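Local structure of putative GGDEF domain membrane protein (Pseudomonas fluorescens, 5EUH) at residues Lys31-Leu36 with Ile88-Asp93; Asp56-Glu61 with Glu116-Met121; Gly126-Thr131 with Glu139-Ala144. The protein probably catalyses the condensation of two GTP into the second messenger c-di-GMP and diphosphate, and is represented here by its GGDEF domain, with c-di-GMP bound. One frame throughout, in Å; residues are numbered along the deposited sequence.

Contact 1 (Lys31-Leu36 with Ile88-Asp93); sequences KPLSLL and ILAETD. With C2E (9,9'-[(2R,3R,3aS,5S,7aR,9R,10R,10aS,12S,14aR)-3,5,10,12-tetrahydroxy-5,12-dioxidooctahydro-2H,7H-difuro[3,2-d:3',2'-j][1,3,7,9,2,8]tetraoxadiphosphacyclododecine-2,9-diyl]bis(2-amino-1,9-dihydro-6H-purin-6-one)), chain E.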
loop_
_atom_site.group_PDB
_atom_site.type_symbol
_atom_site.label_atom_id
_atom_site.label_comp_id
_atom_site.label_asym_id
_atom_site.label_seq_id
_atom_site.Cartn_x
_atom_site.Cartn_y
_atom_site.Cartn_z
ATOM N N LYS A 31 12.786 16.278 -3.024
ATOM C CA LYS A 31 12.936 14.848 -3.256
ATOM C C LYS A 31 11.580 14.214 -3.549
ATOM O O LYS A 31 10.581 14.578 -2.923
ATOM C CB LYS A 31 13.558 14.169 -2.042
ATOM C CG LYS A 31 14.819 14.838 -1.537
ATOM C CD LYS A 31 16.060 14.056 -1.913
ATOM C CE LYS A 31 17.255 14.541 -1.109
ATOM N NZ LYS A 31 18.504 13.801 -1.440
ATOM N N PRO A 32 11.526 13.265 -4.481
ATOM C CA PRO A 32 10.237 12.672 -4.853
ATOM C C PRO A 32 9.578 11.960 -3.680
ATOM O O PRO A 32 10.236 11.286 -2.889
ATOM C CB PRO A 32 10.607 11.689 -5.970
ATOM C CG PRO A 32 12.064 11.431 -5.785
ATOM C CD PRO A 32 12.637 12.707 -5.268
ATOM N N LEU A 33 8.262 12.122 -3.579
ATOM C CA LEU A 33 7.457 11.509 -2.530
ATOM C C LEU A 33 6.398 10.637 -3.187
ATOM O O LEU A 33 5.530 11.147 -3.904
ATOM C CB LEU A 33 6.812 12.578 -1.645
ATOM C CG LEU A 33 5.834 12.086 -0.582
ATOM C CD1 LEU A 33 6.562 11.308 0.498
ATOM C CD2 LEU A 33 5.069 13.255 0.011
ATOM N N SER A 34 6.465 9.330 -2.942
ATOM C CA SER A 34 5.574 8.364 -3.564
ATOM C C SER A 34 4.593 7.798 -2.545
ATOM O O SER A 34 4.893 7.699 -1.353
ATOM C CB SER A 34 6.363 7.218 -4.202
ATOM O OG SER A 34 7.175 7.689 -5.260
ATOM N N LEU A 35 3.415 7.427 -3.034
ATOM C CA LEU A 35 2.389 6.780 -2.235
ATOM C C LEU A 35 2.027 5.435 -2.845
ATOM O O LEU A 35 2.093 5.251 -4.062
ATOM C CB LEU A 35 1.128 7.642 -2.137
ATOM C CG LEU A 35 0.924 8.459 -0.866
ATOM C CD1 LEU A 35 2.068 9.433 -0.664
ATOM C CD2 LEU A 35 -0.401 9.191 -0.950
ATOM N N LEU A 36 1.641 4.497 -1.984
ATOM C CA LEU A 36 1.144 3.196 -2.405
ATOM C C LEU A 36 -0.189 2.938 -1.726
ATOM O O LEU A 36 -0.308 3.092 -0.508
ATOM C CB LEU A 36 2.121 2.068 -2.058
ATOM C CG LEU A 36 3.528 2.066 -2.648
ATOM C CD1 LEU A 36 4.182 0.724 -2.375
ATOM C CD2 LEU A 36 3.508 2.359 -4.131
ATOM N N ILE A 88 3.959 5.171 2.863
ATOM C CA ILE A 88 4.669 6.371 2.441
ATOM C C ILE A 88 6.074 5.964 2.033
ATOM O O ILE A 88 6.752 5.228 2.760
ATOM C CB ILE A 88 4.713 7.427 3.559
ATOM C CG1 ILE A 88 3.307 7.772 4.039
ATOM C CG2 ILE A 88 5.418 8.681 3.077
ATOM C CD1 ILE A 88 3.292 8.776 5.169
ATOM N N LEU A 89 6.509 6.432 0.870
ATOM C CA LEU A 89 7.847 6.167 0.355
ATOM C C LEU A 89 8.512 7.516 0.140
ATOM O O LEU A 89 8.567 8.025 -0.979
ATOM C CB LEU A 89 7.794 5.358 -0.926
ATOM C CG LEU A 89 7.109 3.994 -0.853
ATOM C CD1 LEU A 89 7.020 3.385 -2.238
ATOM C CD2 LEU A 89 7.857 3.074 0.092
ATOM N N ALA A 90 9.008 8.101 1.224
ATOM C CA ALA A 90 9.686 9.383 1.122
ATOM C C ALA A 90 11.010 9.222 0.394
ATOM O O ALA A 90 11.680 8.191 0.505
ATOM C CB ALA A 90 9.917 9.978 2.506
ATOM N N GLU A 91 11.376 10.253 -0.367
ATOM C CA GLU A 91 12.630 10.285 -1.120
ATOM C C GLU A 91 12.754 9.073 -2.039
ATOM O O GLU A 91 13.836 8.511 -2.217
ATOM C CB GLU A 91 13.827 10.397 -0.179
ATOM C CG GLU A 91 13.682 11.530 0.816
ATOM C CD GLU A 91 14.930 11.763 1.629
ATOM O OE1 GLU A 91 15.919 11.032 1.416
ATOM O OE2 GLU A 91 14.919 12.680 2.476
ATOM N N THR A 92 11.629 8.666 -2.623
ATOM C CA THR A 92 11.567 7.557 -3.564
ATOM C C THR A 92 10.842 8.024 -4.816
ATOM O O THR A 92 9.735 8.562 -4.726
ATOM C CB THR A 92 10.845 6.352 -2.955
ATOM O OG1 THR A 92 11.525 5.933 -1.767
ATOM C CG2 THR A 92 10.805 5.200 -3.942
ATOM N N ASP A 93 11.465 7.830 -5.975
ATOM C CA ASP A 93 10.863 8.260 -7.228
ATOM C C ASP A 93 9.858 7.217 -7.714
ATOM O O ASP A 93 9.681 6.156 -7.110
ATOM C CB ASP A 93 11.942 8.530 -8.276
ATOM C CG ASP A 93 12.654 7.269 -8.725
ATOM O OD1 ASP A 93 12.607 6.256 -7.998
ATOM O OD2 ASP A 93 13.271 7.295 -9.810
HETATM P P1 C2E E . 18.040 2.291 -5.244
HETATM O O2P C2E E . 18.868 2.848 -6.373
HETATM O O1P C2E E . 17.872 3.079 -3.970
HETATM O "O5'" C2E E . 18.577 0.824 -4.856
HETATM C "C5'" C2E E . 19.727 0.301 -5.513
HETATM C "C4'" C2E E . 20.091 -1.081 -4.985
HETATM O "O4'" C2E E . 21.079 -0.932 -3.964
HETATM C "C3'" C2E E . 18.929 -1.837 -4.353
HETATM O "O3'" C2E E . 18.341 -2.763 -5.256
HETATM C "C2'" C2E E . 19.576 -2.609 -3.228
HETATM O "O2'" C2E E . 19.882 -3.936 -3.664
HETATM C "C1'" C2E E . 20.864 -1.876 -2.918
HETATM N N9 C2E E . 20.644 -1.148 -1.653
HETATM C C8 C2E E . 20.393 0.166 -1.540
HETATM N N7 C2E E . 20.232 0.514 -0.242
HETATM C C5 C2E E . 20.379 -0.600 0.497
HETATM C C6 C2E E . 20.334 -0.938 1.933
HETATM O O6 C2E E . 20.112 -0.059 2.791
HETATM N N1 C2E E . 20.542 -2.213 2.282
HETATM C C2 C2E E . 20.784 -3.183 1.381
HETATM N N2 C2E E . 20.980 -4.451 1.821
HETATM N N3 C2E E . 20.839 -2.940 0.049
HETATM C C4 C2E E . 20.649 -1.693 -0.439
HETATM P P11 C2E E . 16.765 -3.083 -5.166
HETATM O O21 C2E E . 16.337 -3.751 -6.450
HETATM O O11 C2E E . 16.469 -3.746 -3.844
HETATM O O5A C2E E . 16.153 -1.599 -5.126
HETATM C C5A C2E E . 15.429 -1.092 -6.240
HETATM C C4A C2E E . 14.825 0.257 -5.884
HETATM O O4A C2E E . 13.675 0.038 -5.077
HETATM C C3A C2E E . 15.737 1.121 -5.033
HETATM O O3A C2E E . 16.570 1.971 -5.807
HETATM C C2A C2E E . 14.784 1.936 -4.192
HETATM O O2A C2E E . 14.452 3.150 -4.868
HETATM C C1A C2E E . 13.549 1.072 -4.105
HETATM N N91 C2E E . 13.490 0.430 -2.779
HETATM C C81 C2E E . 13.830 -0.841 -2.512
HETATM N N71 C2E E . 13.650 -1.116 -1.198
HETATM C C51 C2E E . 13.187 -0.001 -0.612
HETATM C C61 C2E E . 12.787 0.400 0.751
HETATM O O61 C2E E . 12.848 -0.411 1.697
HETATM N N11 C2E E . 12.361 1.655 0.931
HETATM C C21 C2E E . 12.285 2.552 -0.069
HETATM N N21 C2E E . 11.842 3.804 0.199
HETATM N N31 C2E E . 12.637 2.249 -1.341
HETATM C C41 C2E E . 13.084 1.015 -1.660
#
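Ser34 and Leu89 form an antiparallel hydrogen-bonded pair: Ser34 N reaches Leu89 O at 3.2 Å with a nearly straight N-H...O angle of 173°, and Leu89 N returns to Ser34 O at 3.0 Å. Strands 33-36 and 88-90 thus run as neighbours in the central sheet. Ser34 adds a side-chain bond, its OG donating to Thr92 O at 2.8 Å from above that carbonyl's plane. With OG beside its own backbone N (chi1 -64°), the hydroxyl is turned to the chain just past the strand, and Thr129 OG1 is its second partner.

Leu89 lies on the same face of the sheet, where its CD1 meets Leu36 CG at 3.8 Å; Ala97 and Ile100 of helix 94-109 also touch it. Leu33, on the other face, sends CD1 against Ala90 and the CG2 branch of Ile88.

A type II turn from Leu89 to Thr92 leads the chain past Pro32, whose ring CG packs on Asp93 CB at 3.8 Å. Toward solvent, Glu91 CG lies 3.9 Å from Lys31 CB, an aliphatic contact between two exposed chains. Thr92 OG1 donates to Ala90 O. From the guanine amino group of c-di-GMP it accepts a bond, Thr92 OG1 to C2E N21 measuring 2.9 Å at an N-H...O angle of 172°. The ligand also bonds to Arg72 and Asp75, an RxxD pair consistent with the product-inhibition site of diguanylate cyclases. The hydroxyl's two bonds imply that the turn presents an oriented acceptor to the guanine.

Contact 2 (Asp56-Glu61 with Glu116-Met121); sequences DQALRE and EDQSPM
The amide of Gln118 and the carboxylate of Glu61 are the flat groups here, their planes 36° apart and their side chains running side by side but oppositely directed. Over one face of the amide lies the Glu61 methylene, with CG 4.2 Å from Gln118 OE1 and almost directly above that oxygen. Ala58 approaches closer to the amide plane, its CA 4.1 Å from Gln118 OE1. At these separations the amide is only loosely packed on the helix, and no hydrogen bond joins the two segments. The carboxylate itself is engaged elsewhere, Glu61 OE2 forming a salt bridge with Arg64 on the same helix.

Ala58 also takes the one apolar contact across the pair: its CB meets Met121 SD at 3.6 Å, with the terminal methyl CE slightly farther, at 3.9 Å from the same CB. Met121 reaches the helix because its CG stands anti to the backbone N (chi1 -166°) and the chain then runs extended. Phe46 of helix 43-50 touches Ala58, and Phe43 touches Met121, closing the buried end, while Gln118 and Glu61 lie nearer the surface.

Lying away from the c-di-GMP site, this is helix-to-loop packing of the alpha/beta GGDEF fold: helix 52-69 is met by the connection from helix 111-114 into strand 123-130.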
loop_
_atom_site.group_PDB
_atom_site.type_symbol
_atom_site.label_atom_id
_atom_site.label_comp_id
_atom_site.label_asym_id
_atom_site.label_seq_id
_atom_site.Cartn_x
_atom_site.Cartn_y
_atom_site.Cartn_z
ATOM N N ASP A 56 -8.431 -12.377 8.624
ATOM C CA ASP A 56 -7.536 -11.656 9.522
ATOM C C ASP A 56 -6.109 -12.165 9.397
ATOM O O ASP A 56 -5.156 -11.378 9.404
ATOM C CB ASP A 56 -8.021 -11.777 10.963
ATOM C CG ASP A 56 -9.215 -10.898 11.245
ATOM O OD1 ASP A 56 -9.560 -10.071 10.376
ATOM O OD2 ASP A 56 -9.796 -11.021 12.340
ATOM N N GLN A 57 -5.941 -13.484 9.282
ATOM C CA GLN A 57 -4.609 -14.040 9.085
ATOM C C GLN A 57 -4.042 -13.657 7.725
ATOM O O GLN A 57 -2.825 -13.497 7.585
ATOM C CB GLN A 57 -4.646 -15.559 9.240
ATOM C CG GLN A 57 -3.311 -16.167 9.629
ATOM C CD GLN A 57 -2.838 -15.692 10.989
ATOM O OE1 GLN A 57 -3.644 -15.441 11.886
ATOM N NE2 GLN A 57 -1.527 -15.557 11.145
ATOM N N ALA A 58 -4.901 -13.505 6.716
ATOM C CA ALA A 58 -4.428 -13.066 5.409
ATOM C C ALA A 58 -4.032 -11.597 5.420
ATOM O O ALA A 58 -3.164 -11.183 4.644
ATOM C CB ALA A 58 -5.497 -13.322 4.348
ATOM N N LEU A 59 -4.657 -10.794 6.285
ATOM C CA LEU A 59 -4.264 -9.395 6.402
ATOM C C LEU A 59 -2.912 -9.261 7.087
ATOM O O LEU A 59 -2.083 -8.438 6.683
ATOM C CB LEU A 59 -5.329 -8.612 7.167
ATOM C CG LEU A 59 -6.582 -8.223 6.385
ATOM C CD1 LEU A 59 -7.462 -7.313 7.224
ATOM C CD2 LEU A 59 -6.202 -7.548 5.080
ATOM N N ARG A 60 -2.675 -10.059 8.130
ATOM C CA ARG A 60 -1.390 -10.026 8.816
ATOM C C ARG A 60 -0.262 -10.477 7.896
ATOM O O ARG A 60 0.839 -9.917 7.935
ATOM C CB ARG A 60 -1.451 -10.893 10.071
ATOM C CG ARG A 60 -2.457 -10.400 11.094
ATOM C CD ARG A 60 -2.994 -11.539 11.937
ATOM N NE ARG A 60 -1.938 -12.208 12.686
ATOM C CZ ARG A 60 -1.581 -11.879 13.923
ATOM N NH1 ARG A 60 -2.201 -10.889 14.550
ATOM N NH2 ARG A 60 -0.607 -12.540 14.533
ATOM N N GLU A 61 -0.517 -11.486 7.061
ATOM C CA GLU A 61 0.490 -11.912 6.095
ATOM C C GLU A 61 0.749 -10.826 5.061
ATOM O O GLU A 61 1.899 -10.585 4.678
ATOM C CB GLU A 61 0.052 -13.209 5.416
ATOM C CG GLU A 61 0.195 -14.439 6.291
ATOM C CD GLU A 61 1.636 -14.703 6.689
ATOM O OE1 GLU A 61 1.968 -14.521 7.879
ATOM O OE2 GLU A 61 2.434 -15.094 5.813
ATOM N N GLU A 116 1.421 -24.082 2.726
ATOM C CA GLU A 116 0.247 -24.878 2.381
ATOM C C GLU A 116 -1.023 -24.280 2.972
ATOM O O GLU A 116 -2.083 -24.308 2.338
ATOM C CB GLU A 116 0.435 -26.316 2.859
ATOM N N ASP A 117 -0.926 -23.715 4.179
ATOM C CA ASP A 117 -2.113 -23.244 4.886
ATOM C C ASP A 117 -2.756 -22.045 4.202
ATOM O O ASP A 117 -3.984 -21.907 4.226
ATOM C CB ASP A 117 -1.756 -22.900 6.337
ATOM N N GLN A 118 -1.954 -21.162 3.612
ATOM C CA GLN A 118 -2.495 -19.962 2.986
ATOM C C GLN A 118 -3.339 -20.318 1.770
ATOM O O GLN A 118 -3.012 -21.234 1.013
ATOM C CB GLN A 118 -1.360 -19.026 2.570
ATOM C CG GLN A 118 -1.101 -17.891 3.544
ATOM C CD GLN A 118 -2.285 -16.963 3.681
ATOM O OE1 GLN A 118 -2.861 -16.837 4.759
ATOM N NE2 GLN A 118 -2.655 -16.306 2.588
ATOM N N SER A 119 -4.426 -19.583 1.584
ATOM C CA SER A 119 -5.260 -19.719 0.403
ATOM C C SER A 119 -4.824 -18.723 -0.666
ATOM O O SER A 119 -4.259 -17.672 -0.344
ATOM C CB SER A 119 -6.725 -19.491 0.764
ATOM O OG SER A 119 -7.155 -20.437 1.730
ATOM N N PRO A 120 -5.056 -19.043 -1.941
ATOM C CA PRO A 120 -4.636 -18.137 -3.020
ATOM C C PRO A 120 -5.210 -16.742 -2.834
ATOM O O PRO A 120 -6.365 -16.572 -2.439
ATOM C CB PRO A 120 -5.189 -18.812 -4.280
ATOM C CG PRO A 120 -5.255 -20.258 -3.918
ATOM C CD PRO A 120 -5.630 -20.294 -2.464
ATOM N N MET A 121 -4.385 -15.738 -3.122
ATOM C CA MET A 121 -4.755 -14.360 -2.841
ATOM C C MET A 121 -3.894 -13.425 -3.674
ATOM O O MET A 121 -2.743 -13.737 -3.989
ATOM C CB MET A 121 -4.596 -14.045 -1.352
ATOM C CG MET A 121 -5.260 -12.765 -0.918
ATOM S SD MET A 121 -5.231 -12.588 0.870
ATOM C CE MET A 121 -6.707 -11.606 1.109
#

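Contact 3 (Gly126-Thr131 with Glu139-Ala144); sequences GISTWT and EQLLFA
Ser128 supplies the polar link between strand 126-130 and helix 139-144: its OG donates to the backbone oxygen Leu141 O at 2.8 Å. The C=O...OG angle is 138°, and the donor is tilted 33° from the carbonyl plane, so the hydroxyl approaches obliquely. It gets there because OG stands between the backbone N and the carbonyl carbon of its own residue (chi1 65°), which turns it to the helix. A buried serine hydroxyl is thereby satisfied by the helix backbone, with no polar helix side chain taking part.

Close approach of the backbones goes with small side chains. Ser128 CA and Ala144 CA, 5.7 Å apart, are the nearest CA pair. Between the same residues, Ser128 CB touches Ala144 CB at 3.8 Å. The segment axes approach to 7.4 Å. Their directions are close to antiparallel, as expected where a chain leaves a strand, turns, and comes back as the covering helix. Strand 123-130, helix 138-154 and strand 160-162 make up a beta-alpha-beta unit, the two strands lying parallel and adjacent in the sheet, and this contact is its first strand-to-helix half.

Apolar contact is carried mainly by one branch of Leu141. Its CD1 lies over the strand backbone, 3.7 Å from Thr129 C and 3.5 Å from Trp130 N, and also meets Trp130 CB at 3.8 Å. The Trp130 indole leads away from helix 139-144, toward helix 12-29, where it makes a T-shaped (edge-to-face) stack with Trp23. Leu35 of the neighbouring strand touches both Ser128 and Leu141. Ile127 points to the opposite side of the sheet, against Ala97 and Ala101 of helix 94-109.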
loop_
_atom_site.group_PDB
_atom_site.type_symbol
_atom_site.label_atom_id
_atom_site.label_comp_id
_atom_site.label_asym_id
_atom_site.label_seq_id
_atom_site.Cartn_x
_atom_site.Cartn_y
_atom_site.Cartn_z
ATOM N N GLY A 126 -2.081 0.918 -6.331
ATOM C CA GLY A 126 -2.047 2.186 -7.050
ATOM C C GLY A 126 -0.937 3.052 -6.532
ATOM O O GLY A 126 -0.689 3.113 -5.322
ATOM N N ILE A 127 -0.245 3.743 -7.442
ATOM C CA ILE A 127 0.930 4.537 -7.119
ATOM C C ILE A 127 0.727 5.963 -7.609
ATOM O O ILE A 127 0.275 6.183 -8.739
ATOM C CB ILE A 127 2.211 3.941 -7.744
ATOM C CG1 ILE A 127 2.303 2.439 -7.484
ATOM C CG2 ILE A 127 3.445 4.659 -7.219
ATOM C CD1 ILE A 127 3.615 1.840 -7.915
ATOM N N SER A 128 1.067 6.928 -6.759
ATOM C CA SER A 128 1.203 8.323 -7.150
ATOM C C SER A 128 2.550 8.829 -6.655
ATOM O O SER A 128 3.145 8.265 -5.736
ATOM C CB SER A 128 0.068 9.193 -6.597
ATOM O OG SER A 128 0.107 9.248 -5.186
ATOM N N THR A 129 3.036 9.902 -7.275
ATOM C CA THR A 129 4.377 10.395 -6.985
ATOM C C THR A 129 4.440 11.897 -7.199
ATOM O O THR A 129 4.087 12.388 -8.275
ATOM C CB THR A 129 5.421 9.707 -7.868
ATOM O OG1 THR A 129 5.318 8.287 -7.720
ATOM C CG2 THR A 129 6.824 10.153 -7.485
ATOM N N TRP A 130 4.902 12.616 -6.181
ATOM C CA TRP A 130 5.159 14.045 -6.290
ATOM C C TRP A 130 6.626 14.262 -6.633
ATOM O O TRP A 130 7.503 13.613 -6.057
ATOM C CB TRP A 130 4.808 14.761 -4.986
ATOM C CG TRP A 130 5.141 16.217 -4.995
ATOM C CD1 TRP A 130 4.318 17.240 -5.357
ATOM C CD2 TRP A 130 6.387 16.815 -4.625
ATOM N NE1 TRP A 130 4.975 18.439 -5.239
ATOM C CE2 TRP A 130 6.248 18.206 -4.790
ATOM C CE3 TRP A 130 7.610 16.310 -4.171
ATOM C CZ2 TRP A 130 7.283 19.096 -4.518
ATOM C CZ3 TRP A 130 8.633 17.192 -3.905
ATOM C CH2 TRP A 130 8.465 18.569 -4.077
ATOM N N THR A 131 6.894 15.159 -7.576
ATOM C CA THR A 131 8.257 15.508 -7.934
ATOM C C THR A 131 8.455 17.008 -7.770
ATOM O O THR A 131 7.496 17.770 -7.626
ATOM C CB THR A 131 8.602 15.069 -9.364
ATOM O OG1 THR A 131 7.793 15.786 -10.302
ATOM C CG2 THR A 131 8.372 13.574 -9.532
ATOM N N GLU A 139 -3.684 16.683 -1.260
ATOM C CA GLU A 139 -4.959 16.028 -1.520
ATOM C C GLU A 139 -4.992 15.434 -2.921
ATOM O O GLU A 139 -5.553 14.353 -3.132
ATOM C CB GLU A 139 -6.104 17.020 -1.329
ATOM C CG GLU A 139 -7.480 16.410 -1.492
ATOM C CD GLU A 139 -8.579 17.448 -1.429
ATOM O OE1 GLU A 139 -8.254 18.654 -1.421
ATOM O OE2 GLU A 139 -9.765 17.060 -1.386
ATOM N N GLN A 140 -4.391 16.125 -3.890
ATOM C CA GLN A 140 -4.315 15.589 -5.241
ATOM C C GLN A 140 -3.372 14.394 -5.315
ATOM O O GLN A 140 -3.586 13.488 -6.126
ATOM C CB GLN A 140 -3.878 16.685 -6.212
ATOM C CG GLN A 140 -4.717 17.945 -6.106
ATOM C CD GLN A 140 -4.438 18.939 -7.211
ATOM O OE1 GLN A 140 -3.373 19.552 -7.261
ATOM N NE2 GLN A 140 -5.402 19.105 -8.106
ATOM N N LEU A 141 -2.334 14.374 -4.476
ATOM C CA LEU A 141 -1.423 13.236 -4.440
ATOM C C LEU A 141 -2.122 11.993 -3.902
ATOM O O LEU A 141 -1.973 10.897 -4.454
ATOM C CB LEU A 141 -0.202 13.575 -3.586
ATOM C CG LEU A 141 0.902 12.520 -3.538
ATOM C CD1 LEU A 141 1.699 12.529 -4.829
ATOM C CD2 LEU A 141 1.803 12.743 -2.343
ATOM N N LEU A 142 -2.881 12.145 -2.817
ATOM C CA LEU A 142 -3.648 11.024 -2.286
ATOM C C LEU A 142 -4.747 10.602 -3.250
ATOM O O LEU A 142 -5.055 9.410 -3.367
ATOM C CB LEU A 142 -4.244 11.396 -0.931
ATOM C CG LEU A 142 -3.289 11.425 0.261
ATOM C CD1 LEU A 142 -3.585 12.618 1.151
ATOM C CD2 LEU A 142 -3.408 10.132 1.046
ATOM N N PHE A 143 -5.348 11.567 -3.948
ATOM C CA PHE A 143 -6.416 11.247 -4.888
ATOM C C PHE A 143 -5.898 10.414 -6.052
ATOM O O PHE A 143 -6.566 9.476 -6.499
ATOM C CB PHE A 143 -7.066 12.535 -5.396
ATOM C CG PHE A 143 -8.311 12.312 -6.207
ATOM C CD1 PHE A 143 -8.239 12.122 -7.577
ATOM C CD2 PHE A 143 -9.553 12.306 -5.602
ATOM C CE1 PHE A 143 -9.382 11.919 -8.323
ATOM C CE2 PHE A 143 -10.698 12.106 -6.345
ATOM C CZ PHE A 143 -10.612 11.912 -7.706
ATOM N N ALA A 144 -4.706 10.740 -6.556
ATOM C CA ALA A 144 -4.168 10.014 -7.700
ATOM C C ALA A 144 -3.819 8.574 -7.348
ATOM O O ALA A 144 -3.813 7.709 -8.229
ATOM C CB ALA A 144 -2.941 10.738 -8.249
#

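Contacts 1 and 3 are neighbours in one sheet, their centres about 10 Å apart: strand 33-40 pairs with strand 84-90 in contact 1 and, on its other side, with strand 123-130 of contact 3. Probable backbone hydrogen bonds join Leu33 O to Trp130 N and Leu35 N to Ser128 O, each at 2.8 Å. Contact 2 lies across the chain's centre, with centres about 28 Å from contact 1 and 29 Å from contact 3. Along the chain, contact 2 interleaves with contact 1, and contact 3 follows both. The single GGDEF domain thus links its c-di-GMP-binding turn directly to the sheet, with contact 2 at the remote end.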